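Long-range contacts in ricin B-related lectin (Polyporus squamosus, PDB 3PHZ), which binds galactose-containing carbohydrate through a ricin-type beta-trefoil lectin domain and calcium ions through a C-terminal domain: residues 150-155 with 176-181; 158-163 with 260-265; 234-239 with 249-254. All blocks are in the same frame, centred on the assembly; numbering follows the deposited sequence.

Overall arrangement
The chain runs from the beta-trefoil lectin part into strand 144-152, where interaction 1 begins, and straight on into helix 153-162, where interaction 2 begins. Interaction 1 closes first, when the chain returns at 176-181. Interaction 3 opens and closes next as a hairpin, 234-239 with 249-254. Interaction 2 closes last, at 260-265, so its long loop contains interaction 3 whole and crosses that of interaction 1. Strand 178-180 lies beside strand 233-243, and strand 246-255 beside 261-266. Interactions 1 and 2 tie the end of the lectin part and its following helix to strands of the C-terminal domain, and interaction 3 pairs two further strands there.

Interaction 1 (150-155 with 176-181); sequences SQTGAN and DGLYLV
Strands 150-152 and 178-180 form a buried antiparallel pair at the join between the beta-trefoil part of the chain and the C-terminal part. Gln151 and Tyr179 are the hydrogen-bonded pair. Gln151 N gives to Tyr179 O at 2.9 Å, and Tyr179 N returns a bond to Gln151 O at 2.8 Å. The ladder goes one step further, as Gly153 N reaches Gly177 O at 2.9 Å. Gly153 already belongs to the helix. Thr152 is its N-cap and forms a capping box with Asn155; the strand runs straight into helix 153-162. The Tyr179 ring turns its edge to this junction, with Gln151 O and Gly153 N near its plane. The CG of Tyr179 lies beside its own backbone N (chi1 -58°), which lays Tyr179 CE2 3.6 Å from Gly153 CA. Gln151 CG packs on Val181 CG2. The bent Gln151 chain then carries NE2 back to Ser150 O. Leu178 N is bonded to Glu204 of the second subunit, a calcium ligand. Asp176, also a calcium ligand, is linked to the first turn of the helix by a water: it accepts from Ala154 N and donates to Asp176 OD1 at 2.6 Å.

Interaction 2 (158-163 with 260-265); sequences ATLLAC and STVTFF
Val262 points its side chain at the end of helix 153-162 and meets Thr159, Leu160 and, just beyond, Cys163. Its CG2 branch does most of the touching. CG1 stands anti to the backbone N (chi1 175°), which turns CG2 to the helix and CG1 onto one face of the Phe264 ring. Val262 CG2 lies 3.8 Å from Thr159 CG2, the two side chains meeting at a slant. Thr159 divides its branches. Thr159 CG2 faces the strand and also comes 3.7 Å from Ser260 O, while OG1 turns back to bond Asn155 O in its own helix. Leu160 CD2 reaches the same valine methyl more loosely, at 4.4 Å. The contact is a helix end laid against strand 261-266 of the C-terminal domain, and it joins the helix that follows the beta-trefoil part to this sheet. Trp252 of strand 246-255 also packs on both Leu160 and Val262. Cys163 is the first residue to leave the helix. Cys163 SG, anti to the backbone N (chi1 168°), sits 4.0 Å from Val262 CB. At the exposed end, where the chain turns its corner at Ser260, one water bridges the backbones, donating to Thr159 O and to Ser260 O, each at 2.8 Å.

Interaction 3 (234-239 with 249-254); sequences LLCGLM and AYNWFV
The Trp252 indole lies flat over the backbone of Gly237. Gly237 CA stands over the five-membered ring, 3.5 Å from its centroid and 18° off the normal, a close CH-pi contact. Trp252 CG sits between its own N and carbonyl carbon (chi1 60°), which swings the ring across the neighbouring strand. The Trp252 NE1 edge then faces Leu238 O and makes a weak hydrogen bond of 3.0 Å. Leu235 CD1 approaches the other end of the indole, at CZ3, with the two side chains roughly perpendicular. CD2 of the same leucine packs on Val254 CG2.

These residues belong to the antiparallel hairpin of strands 233-243 and 246-255 in the C-terminal domain. Gly237 with Trp252 and Met239 with Tyr250 are its hydrogen-bonded pairs. Gly237 O takes two donors from opposite faces of its plane, Trp252 N and Asn251 ND2, both at 3.2 Å. Asn251 ND2 also bonds Ala212 O of helix 208-226, so this amide links hairpin and helix.

Met239 and Tyr250 run side by side and point the same way, with Met239 CG 3.8 Å from Tyr250 CB. The sulfur of Met239 makes an oblique Met-aromatic contact with the tyrosine ring. Phe253 presents its ring edge to Leu235 O, with Phe253 CD1 3.3 Å from Leu235 O, while Cys236 SG meets the same ring obliquely, 3.8 Å from Phe253 CZ.

Interaction 1 (150-155 with 176-181)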
loop_
_atom_site.group_PDB
_atom_site.type_symbol
_atom_site.label_atom_id
_atom_site.label_comp_id
_atom_site.label_asym_id
_atom_site.label_seq_id
_atom_site.Cartn_x
_atom_site.Cartn_y
_atom_site.Cartn_z
ATOM N N SER A 150 10.119 -16.971 12.269
ATOM C CA SER A 150 10.531 -16.264 11.058
ATOM C C SER A 150 10.817 -17.259 9.918
ATOM O O SER A 150 11.023 -18.456 10.136
ATOM C CB SER A 150 11.860 -15.532 11.331
ATOM O OG SER A 150 12.779 -16.434 11.951
ATOM N N GLN A 151 10.884 -16.688 8.725
ATOM C CA GLN A 151 11.334 -17.393 7.513
ATOM C C GLN A 151 12.299 -16.466 6.830
ATOM O O GLN A 151 12.104 -15.227 6.827
ATOM C CB GLN A 151 10.150 -17.626 6.589
ATOM C CG GLN A 151 9.129 -18.659 7.084
ATOM C CD GLN A 151 9.739 -20.038 7.003
ATOM O OE1 GLN A 151 9.640 -20.723 5.956
ATOM N NE2 GLN A 151 10.405 -20.494 8.100
ATOM N N THR A 152 13.254 -17.035 6.113
ATOM C CA THR A 152 14.129 -16.169 5.256
ATOM C C THR A 152 13.423 -16.000 3.873
ATOM O O THR A 152 12.516 -16.765 3.545
ATOM C CB THR A 152 15.488 -16.934 4.979
ATOM O OG1 THR A 152 15.205 -18.163 4.304
ATOM C CG2 THR A 152 16.275 -17.212 6.281
ATOM N N GLY A 153 13.881 -15.041 3.055
ATOM C CA GLY A 153 13.432 -14.934 1.666
ATOM C C GLY A 153 13.550 -16.256 0.920
ATOM O O GLY A 153 12.603 -16.680 0.238
ATOM N N ALA A 154 14.671 -16.941 1.096
ATOM C CA ALA A 154 14.860 -18.217 0.412
ATOM C C ALA A 154 13.769 -19.252 0.761
ATOM O O ALA A 154 13.208 -19.962 -0.124
ATOM C CB ALA A 154 16.297 -18.813 0.700
ATOM N N ASN A 155 13.443 -19.322 2.063
ATOM C CA ASN A 155 12.374 -20.174 2.562
ATOM C C ASN A 155 11.070 -19.850 1.882
ATOM O O ASN A 155 10.345 -20.780 1.498
ATOM C CB ASN A 155 12.126 -19.959 4.083
ATOM C CG ASN A 155 13.226 -20.454 5.023
ATOM O OD1 ASN A 155 13.277 -19.933 6.138
ATOM N ND2 ASN A 155 14.136 -21.379 4.620
ATOM N N ASP A 176 17.636 -10.995 0.388
ATOM C CA ASP A 176 17.948 -12.007 1.410
ATOM C C ASP A 176 17.311 -11.588 2.741
ATOM O O ASP A 176 18.017 -11.340 3.728
ATOM C CB ASP A 176 19.465 -12.125 1.572
ATOM C CG ASP A 176 19.887 -13.203 2.596
ATOM O OD1 ASP A 176 19.243 -14.306 2.679
ATOM O OD2 ASP A 176 20.890 -12.929 3.296
ATOM N N GLY A 177 16.001 -11.354 2.708
ATOM C CA GLY A 177 15.375 -10.741 3.882
ATOM C C GLY A 177 15.140 -11.787 4.982
ATOM O O GLY A 177 15.172 -12.993 4.733
ATOM N N LEU A 178 14.855 -11.293 6.198
ATOM C CA LEU A 178 14.324 -12.150 7.274
ATOM C C LEU A 178 12.900 -11.611 7.552
ATOM O O LEU A 178 12.739 -10.381 7.707
ATOM C CB LEU A 178 15.210 -11.933 8.526
ATOM C CG LEU A 178 14.720 -12.926 9.615
ATOM C CD1 LEU A 178 15.039 -14.383 9.269
ATOM C CD2 LEU A 178 15.387 -12.437 10.954
ATOM N N TYR A 179 11.915 -12.507 7.550
ATOM C CA TYR A 179 10.508 -12.154 7.716
ATOM C C TYR A 179 9.916 -12.734 8.964
ATOM O O TYR A 179 10.069 -13.904 9.223
ATOM C CB TYR A 179 9.688 -12.643 6.525
ATOM C CG TYR A 179 10.213 -12.064 5.202
ATOM C CD1 TYR A 179 9.674 -10.908 4.659
ATOM C CD2 TYR A 179 11.268 -12.717 4.512
ATOM C CE1 TYR A 179 10.145 -10.379 3.459
ATOM C CE2 TYR A 179 11.775 -12.181 3.322
ATOM C CZ TYR A 179 11.176 -11.043 2.796
ATOM O OH TYR A 179 11.658 -10.530 1.626
ATOM N N LEU A 180 9.296 -11.878 9.766
ATOM C CA LEU A 180 8.457 -12.320 10.896
ATOM C C LEU A 180 7.116 -12.794 10.351
ATOM O O LEU A 180 6.540 -12.151 9.480
ATOM C CB LEU A 180 8.213 -11.127 11.832
ATOM C CG LEU A 180 7.275 -11.456 13.014
ATOM C CD1 LEU A 180 7.751 -12.626 13.855
ATOM C CD2 LEU A 180 7.092 -10.140 13.887
ATOM N N VAL A 181 6.712 -13.984 10.786
ATOM C CA VAL A 181 5.424 -14.556 10.417
ATOM C C VAL A 181 4.424 -14.154 11.513
ATOM O O VAL A 181 4.590 -14.522 12.670
ATOM C CB VAL A 181 5.565 -16.073 10.300
ATOM C CG1 VAL A 181 4.145 -16.710 10.111
ATOM C CG2 VAL A 181 6.528 -16.414 9.132
HETATM O O HOH W 1 17.125 -15.747 2.076
#

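Interaction 2 (158-163 with 260-265)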
loop_
_atom_site.group_PDB
_atom_site.type_symbol
_atom_site.label_atom_id
_atom_site.label_comp_id
_atom_site.label_asym_id
_atom_site.label_seq_id
_atom_site.Cartn_x
_atom_site.Cartn_y
_atom_site.Cartn_z
ATOM N N ALA A 158 10.767 -20.782 -1.773
ATOM C CA ALA A 158 10.600 -22.257 -1.919
ATOM C C ALA A 158 9.186 -22.718 -1.602
ATOM O O ALA A 158 8.608 -23.552 -2.300
ATOM C CB ALA A 158 11.673 -23.034 -1.084
ATOM N N THR A 159 8.585 -22.100 -0.571
ATOM C CA THR A 159 7.215 -22.411 -0.183
ATOM C C THR A 159 6.210 -22.068 -1.267
ATOM O O THR A 159 5.269 -22.827 -1.492
ATOM C CB THR A 159 6.934 -21.624 1.122
ATOM O OG1 THR A 159 7.604 -22.324 2.167
ATOM C CG2 THR A 159 5.458 -21.614 1.412
ATOM N N LEU A 160 6.390 -20.913 -1.919
ATOM C CA LEU A 160 5.493 -20.522 -2.999
ATOM C C LEU A 160 5.545 -21.523 -4.156
ATOM O O LEU A 160 4.501 -21.954 -4.639
ATOM C CB LEU A 160 5.859 -19.147 -3.520
ATOM C CG LEU A 160 5.743 -17.977 -2.509
ATOM C CD1 LEU A 160 6.331 -16.714 -3.073
ATOM C CD2 LEU A 160 4.213 -17.750 -2.178
ATOM N N LEU A 161 6.750 -21.913 -4.528
ATOM C CA LEU A 161 6.909 -22.854 -5.673
ATOM C C LEU A 161 6.290 -24.234 -5.317
ATOM O O LEU A 161 5.746 -24.930 -6.195
ATOM C CB LEU A 161 8.389 -23.054 -5.969
ATOM C CG LEU A 161 8.917 -21.858 -6.781
ATOM C CD1 LEU A 161 10.445 -21.679 -6.499
ATOM C CD2 LEU A 161 8.598 -22.057 -8.320
ATOM N N ALA A 162 6.404 -24.646 -4.047
ATOM C CA ALA A 162 5.858 -25.918 -3.593
ATOM C C ALA A 162 4.326 -25.940 -3.273
ATOM O O ALA A 162 3.706 -27.022 -3.134
ATOM C CB ALA A 162 6.678 -26.400 -2.365
ATOM N N CYS A 163 3.741 -24.762 -3.182
ATOM C CA CYS A 163 2.373 -24.606 -2.683
ATOM C C CYS A 163 1.432 -25.085 -3.771
ATOM O O CYS A 163 1.461 -24.557 -4.864
ATOM C CB CYS A 163 2.148 -23.144 -2.363
ATOM S SG CYS A 163 0.389 -22.805 -2.080
ATOM N N SER A 260 5.288 -24.112 5.471
ATOM C CA SER A 260 4.946 -24.494 4.058
ATOM C C SER A 260 3.534 -24.205 3.666
ATOM O O SER A 260 3.195 -24.342 2.472
ATOM C CB SER A 260 5.201 -25.974 3.823
ATOM O OG SER A 260 6.563 -26.201 4.016
ATOM N N THR A 261 2.666 -23.850 4.623
ATOM C CA THR A 261 1.246 -23.644 4.281
ATOM C C THR A 261 1.060 -22.181 3.982
ATOM O O THR A 261 1.282 -21.347 4.846
ATOM C CB THR A 261 0.276 -24.050 5.433
ATOM O OG1 THR A 261 0.504 -25.443 5.772
ATOM C CG2 THR A 261 -1.176 -23.789 5.054
ATOM N N VAL A 262 0.664 -21.882 2.744
ATOM C CA VAL A 262 0.295 -20.504 2.437
ATOM C C VAL A 262 -1.190 -20.282 2.748
ATOM O O VAL A 262 -2.076 -21.106 2.397
ATOM C CB VAL A 262 0.524 -20.184 0.922
ATOM C CG1 VAL A 262 0.012 -18.749 0.538
ATOM C CG2 VAL A 262 2.022 -20.338 0.596
ATOM N N THR A 263 -1.453 -19.117 3.318
ATOM C CA THR A 263 -2.848 -18.719 3.616
ATOM C C THR A 263 -3.149 -17.435 2.876
ATOM O O THR A 263 -2.360 -16.501 2.922
ATOM C CB THR A 263 -2.995 -18.472 5.121
ATOM O OG1 THR A 263 -2.738 -19.714 5.807
ATOM C CG2 THR A 263 -4.451 -17.926 5.458
ATOM N N PHE A 264 -4.279 -17.394 2.177
ATOM C CA PHE A 264 -4.705 -16.249 1.442
ATOM C C PHE A 264 -5.680 -15.415 2.293
ATOM O O PHE A 264 -6.424 -15.967 3.083
ATOM C CB PHE A 264 -5.356 -16.757 0.172
ATOM C CG PHE A 264 -4.368 -17.537 -0.672
ATOM C CD1 PHE A 264 -3.497 -16.858 -1.510
ATOM C CD2 PHE A 264 -4.286 -18.922 -0.554
ATOM C CE1 PHE A 264 -2.543 -17.556 -2.289
ATOM C CE2 PHE A 264 -3.327 -19.640 -1.305
ATOM C CZ PHE A 264 -2.481 -18.938 -2.205
ATOM N N PHE A 265 -5.619 -14.102 2.155
ATOM C CA PHE A 265 -6.353 -13.190 3.010
ATOM C C PHE A 265 -7.121 -12.234 2.103
ATOM O O PHE A 265 -6.560 -11.688 1.163
ATOM C CB PHE A 265 -5.394 -12.428 3.943
ATOM C CG PHE A 265 -6.106 -11.450 4.868
ATOM C CD1 PHE A 265 -6.766 -11.930 6.020
ATOM C CD2 PHE A 265 -6.100 -10.088 4.619
ATOM C CE1 PHE A 265 -7.398 -11.051 6.897
ATOM C CE2 PHE A 265 -6.740 -9.195 5.484
ATOM C CZ PHE A 265 -7.379 -9.683 6.650
HETATM O O HOH W 2 4.490 -25.007 0.113
#

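Interaction 3 (234-239 with 249-254)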
loop_
_atom_site.group_PDB
_atom_site.type_symbol
_atom_site.label_atom_id
_atom_site.label_comp_id
_atom_site.label_asym_id
_atom_site.label_seq_id
_atom_site.Cartn_x
_atom_site.Cartn_y
_atom_site.Cartn_z
ATOM N N LEU A 234 7.998 -7.651 8.062
ATOM C CA LEU A 234 6.820 -8.490 8.358
ATOM C C LEU A 234 6.360 -9.102 7.059
ATOM O O LEU A 234 6.117 -8.382 6.099
ATOM C CB LEU A 234 5.682 -7.634 8.945
ATOM C CG LEU A 234 5.844 -7.354 10.445
ATOM C CD1 LEU A 234 7.223 -6.884 10.940
ATOM C CD2 LEU A 234 4.706 -6.410 10.872
ATOM N N LEU A 235 6.311 -10.433 6.963
ATOM C CA LEU A 235 5.839 -10.993 5.673
ATOM C C LEU A 235 4.382 -10.560 5.390
ATOM O O LEU A 235 3.486 -10.759 6.222
ATOM C CB LEU A 235 5.893 -12.526 5.696
ATOM C CG LEU A 235 5.460 -13.256 4.413
ATOM C CD1 LEU A 235 6.329 -12.857 3.197
ATOM C CD2 LEU A 235 5.550 -14.778 4.639
ATOM N N CYS A 236 4.158 -10.030 4.192
ATOM C CA CYS A 236 2.780 -9.701 3.735
ATOM C C CYS A 236 2.834 -9.651 2.190
ATOM O O CYS A 236 3.322 -8.651 1.628
ATOM C CB CYS A 236 2.299 -8.339 4.307
ATOM S SG CYS A 236 0.578 -8.025 3.738
ATOM N N GLY A 237 2.318 -10.685 1.547
ATOM C CA GLY A 237 2.344 -10.771 0.100
ATOM C C GLY A 237 1.153 -10.124 -0.533
ATOM O O GLY A 237 0.142 -9.890 0.110
ATOM N N LEU A 238 1.271 -9.890 -1.831
ATOM C CA LEU A 238 0.156 -9.547 -2.691
ATOM C C LEU A 238 0.113 -10.597 -3.797
ATOM O O LEU A 238 1.166 -11.109 -4.178
ATOM C CB LEU A 238 0.505 -8.132 -3.237
ATOM C CG LEU A 238 -0.126 -7.439 -4.376
ATOM C CD1 LEU A 238 -1.650 -7.366 -4.215
ATOM C CD2 LEU A 238 0.503 -6.046 -4.082
ATOM N N MET A 239 -1.077 -10.938 -4.289
ATOM C CA MET A 239 -1.223 -11.807 -5.483
ATOM C C MET A 239 -2.420 -11.339 -6.269
ATOM O O MET A 239 -3.373 -10.769 -5.704
ATOM C CB MET A 239 -1.354 -13.271 -5.132
ATOM C CG MET A 239 -2.577 -13.680 -4.357
ATOM S SD MET A 239 -3.372 -15.314 -4.860
ATOM C CE MET A 239 -3.761 -14.571 -6.444
ATOM N N ALA A 249 -7.636 -9.601 -6.356
ATOM C CA ALA A 249 -6.365 -9.462 -5.669
ATOM C C ALA A 249 -6.546 -9.859 -4.204
ATOM O O ALA A 249 -7.607 -9.603 -3.621
ATOM C CB ALA A 249 -5.880 -8.053 -5.734
ATOM N N TYR A 250 -5.516 -10.513 -3.677
ATOM C CA TYR A 250 -5.474 -11.026 -2.297
ATOM C C TYR A 250 -4.171 -10.683 -1.642
ATOM O O TYR A 250 -3.174 -10.361 -2.306
ATOM C CB TYR A 250 -5.585 -12.559 -2.288
ATOM C CG TYR A 250 -6.945 -13.048 -2.718
ATOM C CD1 TYR A 250 -8.039 -12.844 -1.875
ATOM C CD2 TYR A 250 -7.151 -13.646 -3.971
ATOM C CE1 TYR A 250 -9.334 -13.284 -2.241
ATOM C CE2 TYR A 250 -8.471 -14.108 -4.346
ATOM C CZ TYR A 250 -9.535 -13.904 -3.473
ATOM O OH TYR A 250 -10.849 -14.275 -3.752
ATOM N N ASN A 251 -4.150 -10.746 -0.302
ATOM C CA ASN A 251 -2.885 -10.764 0.370
ATOM C C ASN A 251 -2.588 -12.210 0.700
ATOM O O ASN A 251 -3.465 -13.064 0.621
ATOM C CB ASN A 251 -2.912 -9.888 1.645
ATOM C CG ASN A 251 -3.142 -8.430 1.310
ATOM O OD1 ASN A 251 -4.260 -7.922 1.487
ATOM N ND2 ASN A 251 -2.102 -7.743 0.794
ATOM N N TRP A 252 -1.360 -12.478 1.098
ATOM C CA TRP A 252 -0.982 -13.849 1.469
ATOM C C TRP A 252 0.089 -13.860 2.542
ATOM O O TRP A 252 0.854 -12.898 2.689
ATOM C CB TRP A 252 -0.618 -14.771 0.257
ATOM C CG TRP A 252 0.542 -14.282 -0.557
ATOM C CD1 TRP A 252 0.474 -13.463 -1.669
ATOM C CD2 TRP A 252 1.932 -14.523 -0.298
ATOM N NE1 TRP A 252 1.754 -13.183 -2.118
ATOM C CE2 TRP A 252 2.663 -13.832 -1.293
ATOM C CE3 TRP A 252 2.639 -15.241 0.705
ATOM C CZ2 TRP A 252 4.093 -13.819 -1.318
ATOM C CZ3 TRP A 252 4.069 -15.272 0.660
ATOM C CH2 TRP A 252 4.774 -14.558 -0.344
ATOM N N PHE A 253 0.095 -14.950 3.321
ATOM C CA PHE A 253 0.952 -15.124 4.484
ATOM C C PHE A 253 1.336 -16.573 4.542
ATOM O O PHE A 253 0.832 -17.404 3.751
ATOM C CB PHE A 253 0.107 -14.798 5.749
ATOM C CG PHE A 253 -0.332 -13.351 5.795
ATOM C CD1 PHE A 253 0.558 -12.358 6.279
ATOM C CD2 PHE A 253 -1.603 -12.977 5.402
ATOM C CE1 PHE A 253 0.159 -10.998 6.317
ATOM C CE2 PHE A 253 -2.008 -11.657 5.407
ATOM C CZ PHE A 253 -1.126 -10.637 5.865
ATOM N N VAL A 254 2.221 -16.926 5.478
ATOM C CA VAL A 254 2.397 -18.385 5.773
ATOM C C VAL A 254 1.989 -18.613 7.196
ATOM O O VAL A 254 1.840 -17.639 7.969
ATOM C CB VAL A 254 3.825 -18.937 5.483
ATOM C CG1 VAL A 254 4.190 -18.657 3.991
ATOM C CG2 VAL A 254 4.869 -18.261 6.346
#